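Long-range contacts in hydrogenase maturation protease (Wolinella succinogenes, PDB 3PU6), which is probably an endopeptidase that activates a hydrogenase by trimming the precursor of its large subunit during maturation: residues L8-E13 and Y41-E47; D17-A21 and V61-M65. All coordinates share one frame; numbering follows the deposited sequence.

Interaction 1: residues L8-E13 and Y41-E47; sequences LCVGNE and YDTPESE
Val10, the last residue of strand 5-10, forms a parallel bridge with Tyr41 at the end of strand 35-41 and turns its methyls onto Pro44. The two strands flank helix 20-31 in sequence, a beta-alpha-beta crossover of an alpha/beta fold, and the contact lies where both strands run out into loops. The side chains of the bridged pair diverge: Tyr41 goes to the helix face, where its side chain touches Ile22, while Val10 and Leu8 meet the 3-10 turn 44-47. In Val10, CG1 stands anti to the backbone N (chi1 178°), which lets both methyls bear on the same ring atom: CG2 lies 3.6 Å from Pro44 CG and CG1 3.9 Å from it, the two side chains meeting at about a right angle. Cutting Val10 back to an alanine removes both methyls from Pro44 CG and is likely to open a gap between strand 5-10 and the 3-10 turn. Leu8 divides its two methyls between Pro44 and Glu47, CD2 reaching Pro44 CB and CD1 lying 3.8 Å from Glu47 CG. Glu47 bends at chi2 as it passes this methyl, and one carboxylate oxygen is bonded locally: Ser46 OG donates to the anti lone pair of Glu47 OE2 at 2.7 Å. Between the backbones, Gly11 N donates to Tyr41 O at 2.8 Å; the bond is fairly straight (161° at the hydrogen), but the donor sits 58° above the carbonyl plane. Gly11 takes backbone angles at which a CB would press on the preceding carbonyl oxygen. Its own O lies near the plane of the Tyr41 ring, at the edge. Farther out, the carboxylate of Glu13, whose OE2 is salt-bridged to Arg26 NH1, approaches that ring obliquely, with OE1 3.9 Å from Tyr41 CE1.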
# COMPACT_ATOMS: atom_id res chain seq x y z
N LEU A 8 -4.51 2.09 -0.96
CA LEU A 8 -4.45 2.63 0.40
C LEU A 8 -3.02 2.67 0.93
O LEU A 8 -2.44 1.64 1.23
CB LEU A 8 -5.35 1.84 1.37
CG LEU A 8 -5.33 2.24 2.86
CD1 LEU A 8 -5.74 3.69 3.10
CD2 LEU A 8 -6.19 1.32 3.73
N CYS A 9 -2.45 3.86 1.06
CA CYS A 9 -1.07 3.98 1.51
C CYS A 9 -0.98 4.20 3.00
O CYS A 9 -1.57 5.14 3.54
CB CYS A 9 -0.35 5.11 0.79
SG CYS A 9 -0.56 5.03 -0.94
N VAL A 10 -0.23 3.31 3.65
CA VAL A 10 -0.02 3.29 5.10
C VAL A 10 1.45 3.66 5.40
O VAL A 10 2.34 3.38 4.60
CB VAL A 10 -0.35 1.89 5.68
CG1 VAL A 10 -0.09 1.83 7.18
CG2 VAL A 10 -1.79 1.53 5.37
N GLY A 11 1.68 4.31 6.54
CA GLY A 11 3.02 4.70 6.96
C GLY A 11 3.10 6.10 7.52
O GLY A 11 2.14 6.87 7.45
N ASN A 12 4.27 6.44 8.04
CA ASN A 12 4.50 7.68 8.78
C ASN A 12 5.68 8.41 8.18
O ASN A 12 6.83 7.97 8.28
CB ASN A 12 4.80 7.33 10.24
CG ASN A 12 4.87 8.55 11.15
OD1 ASN A 12 5.24 9.65 10.73
ND2 ASN A 12 4.55 8.35 12.41
N GLU A 13 5.40 9.55 7.56
CA GLU A 13 6.41 10.29 6.83
C GLU A 13 7.45 10.93 7.72
O GLU A 13 8.49 11.38 7.24
CB GLU A 13 5.74 11.37 5.99
CG GLU A 13 5.09 10.87 4.72
CD GLU A 13 4.46 12.00 3.91
OE1 GLU A 13 3.85 12.92 4.51
OE2 GLU A 13 4.58 11.95 2.66
N TYR A 41 -1.95 7.27 5.99
CA TYR A 41 -0.78 7.45 6.84
C TYR A 41 -0.74 6.42 7.97
O TYR A 41 -0.72 5.21 7.72
CB TYR A 41 -0.75 8.88 7.38
CG TYR A 41 -0.79 9.89 6.26
CD1 TYR A 41 0.38 10.23 5.57
CD2 TYR A 41 -1.98 10.47 5.86
CE1 TYR A 41 0.36 11.14 4.53
CE2 TYR A 41 -2.02 11.39 4.81
CZ TYR A 41 -0.85 11.72 4.15
OH TYR A 41 -0.88 12.62 3.12
N ASP A 42 -0.75 6.89 9.21
CA ASP A 42 -0.68 5.97 10.34
C ASP A 42 -2.06 5.73 10.98
O ASP A 42 -2.17 5.10 12.04
CB ASP A 42 0.36 6.42 11.37
CG ASP A 42 0.22 7.89 11.75
OD1 ASP A 42 -0.42 8.65 10.98
OD2 ASP A 42 0.75 8.30 12.80
N THR A 43 -3.10 6.23 10.31
CA THR A 43 -4.49 6.00 10.73
C THR A 43 -5.41 5.62 9.55
O THR A 43 -6.43 6.28 9.30
CB THR A 43 -5.05 7.23 11.50
OG1 THR A 43 -4.60 8.44 10.88
CG2 THR A 43 -4.57 7.21 12.93
N PRO A 44 -5.05 4.53 8.85
CA PRO A 44 -5.72 3.97 7.68
C PRO A 44 -7.21 3.80 7.93
O PRO A 44 -7.99 3.80 6.99
CB PRO A 44 -5.10 2.58 7.57
CG PRO A 44 -3.79 2.72 8.14
CD PRO A 44 -3.93 3.68 9.27
N GLU A 45 -7.58 3.66 9.20
CA GLU A 45 -8.97 3.43 9.55
C GLU A 45 -9.75 4.70 9.29
O GLU A 45 -10.95 4.67 9.04
CB GLU A 45 -9.12 2.96 10.99
CG GLU A 45 -8.63 3.96 12.03
CD GLU A 45 -7.14 3.85 12.31
OE1 GLU A 45 -6.38 3.45 11.39
OE2 GLU A 45 -6.72 4.16 13.45
N SER A 46 -9.05 5.83 9.31
CA SER A 46 -9.67 7.07 8.95
C SER A 46 -10.19 7.03 7.51
O SER A 46 -10.92 7.93 7.09
CB SER A 46 -8.67 8.21 9.08
OG SER A 46 -8.04 8.46 7.82
N GLU A 47 -9.82 6.01 6.74
CA GLU A 47 -10.23 5.92 5.34
C GLU A 47 -11.35 4.93 5.05
O GLU A 47 -11.74 4.77 3.90
CB GLU A 47 -9.05 5.58 4.44
CG GLU A 47 -7.88 6.51 4.57
CD GLU A 47 -8.25 7.92 4.23
OE1 GLU A 47 -8.48 8.20 3.04
OE2 GLU A 47 -8.31 8.75 5.16

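Interaction 2: residues D17-A21 and V61-M65; sequences DDGVA and VADAM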
# COMPACT_ATOMS: atom_id res chain seq x y z
N ASP A 17 12.09 5.99 6.19
CA ASP A 17 11.68 5.05 5.14
C ASP A 17 10.34 4.41 5.44
O ASP A 17 9.89 3.53 4.70
CB ASP A 17 12.72 3.94 4.95
CG ASP A 17 14.04 4.45 4.40
OD1 ASP A 17 14.10 5.59 3.90
OD2 ASP A 17 15.03 3.67 4.45
N ASP A 18 9.72 4.82 6.54
CA ASP A 18 8.40 4.30 6.90
C ASP A 18 7.31 5.05 6.15
O ASP A 18 6.13 4.71 6.21
CB ASP A 18 8.18 4.35 8.41
CG ASP A 18 6.82 3.81 8.83
OD1 ASP A 18 6.50 2.63 8.53
OD2 ASP A 18 6.06 4.58 9.48
N GLY A 19 7.73 6.06 5.41
CA GLY A 19 6.81 6.73 4.51
C GLY A 19 6.92 6.26 3.07
O GLY A 19 6.35 6.89 2.19
N VAL A 20 7.65 5.17 2.82
CA VAL A 20 7.88 4.70 1.47
C VAL A 20 6.56 4.50 0.74
O VAL A 20 6.45 4.89 -0.42
CB VAL A 20 8.75 3.38 1.39
CG1 VAL A 20 7.97 2.15 1.87
CG2 VAL A 20 9.30 3.18 -0.01
N ALA A 21 5.58 3.90 1.41
CA ALA A 21 4.28 3.67 0.80
C ALA A 21 3.51 4.98 0.54
O ALA A 21 2.63 5.02 -0.31
CB ALA A 21 3.45 2.71 1.61
N VAL A 61 -3.39 -2.36 -0.63
CA VAL A 61 -2.94 -1.72 0.60
C VAL A 61 -1.43 -1.84 0.66
O VAL A 61 -0.91 -2.93 0.75
CB VAL A 61 -3.64 -2.33 1.87
CG1 VAL A 61 -3.55 -3.83 1.89
CG2 VAL A 61 -3.06 -1.74 3.14
N ALA A 62 -0.73 -0.72 0.58
CA ALA A 62 0.72 -0.70 0.61
C ALA A 62 1.31 -0.17 1.93
O ALA A 62 0.77 0.76 2.53
CB ALA A 62 1.25 0.11 -0.54
N ASP A 63 2.42 -0.77 2.37
CA ASP A 63 3.04 -0.43 3.65
C ASP A 63 4.53 -0.71 3.64
O ASP A 63 4.99 -1.59 2.94
CB ASP A 63 2.40 -1.21 4.80
CG ASP A 63 2.58 -0.50 6.14
OD1 ASP A 63 3.13 0.63 6.14
OD2 ASP A 63 2.18 -1.06 7.19
N ALA A 64 5.28 0.05 4.43
CA ALA A 64 6.66 -0.32 4.74
C ALA A 64 6.63 -1.56 5.61
O ALA A 64 5.73 -1.74 6.43
CB ALA A 64 7.35 0.81 5.47
N MSE A 65 7.60 -2.45 5.43
CA MSE A 65 7.79 -3.50 6.43
C MSE A 65 9.26 -3.65 6.76
O MSE A 65 10.08 -3.88 5.88
CB MSE A 65 7.14 -4.82 6.01
CG MSE A 65 7.32 -5.14 4.56
SE MSE A 65 6.32 -6.75 4.09
CE MSE A 65 7.42 -7.39 2.58
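With CG anti to the backbone N (chi1 180°), Asp18 extends so that OD1 comes 3.7 Å from Ala64 CB, while Val20 (chi1 73°) sets CG1 between its N and carbonyl carbon, 3.9 Å from the same methyl. Asp17 O also approaches Ala64 CB, so this one small side chain is met by a carboxylate, a carbonyl and a valine methyl. In the next residue, Ala21, CB rests over the strand backbone, 3.4 Å from Ala62 O and 4.0 Å from Ala62 CB. The start of helix 20-31, with Gly19 as N-cap, thus packs on strand 58-66 through Val20 and Ala21 on Ala62 and Ala64, and no hydrogen bond crosses. Asp63 CB points away from the helix segment, but its carboxylate folds back: OD1 takes a weak, bent bond from Ala64 N (2.8 Å, 116°). Asp18 OD2 takes a weak bond from Asn12 N, whereas Asp17 OD2 is hydrogen-bonded to Ser127 OG. Asp18 OD1 and Asp63 OD1, 4.6 Å apart, are like charges that would probably repel unless a cation came between them; the pair resembles the acidic nickel-recognition site of related proteases such as HybD, though no metal is modelled there.

Along the chain the segments alternate: 8-13, 17-21, 41-47, then 61-65, so the two interactions interlock. Their centres lie 9 Å apart, and both reach the same sheet, in which strand 5-10 sits between 35-41 and 58-66. The neighbouring strands join them by probable backbone hydrogen bonds, Val10 N to Ala62 O and Leu8 O to Ala62 N, each 3.0 Å. On the helix side, Cys9 CB packs against Ala21 O. The connection 11-19 between strand 5-10 and helix 20-31 thus belongs to both contacts, and brings the C-terminal end of strand 5-10 beside the Asp18-Asp63 pair of a probable protease.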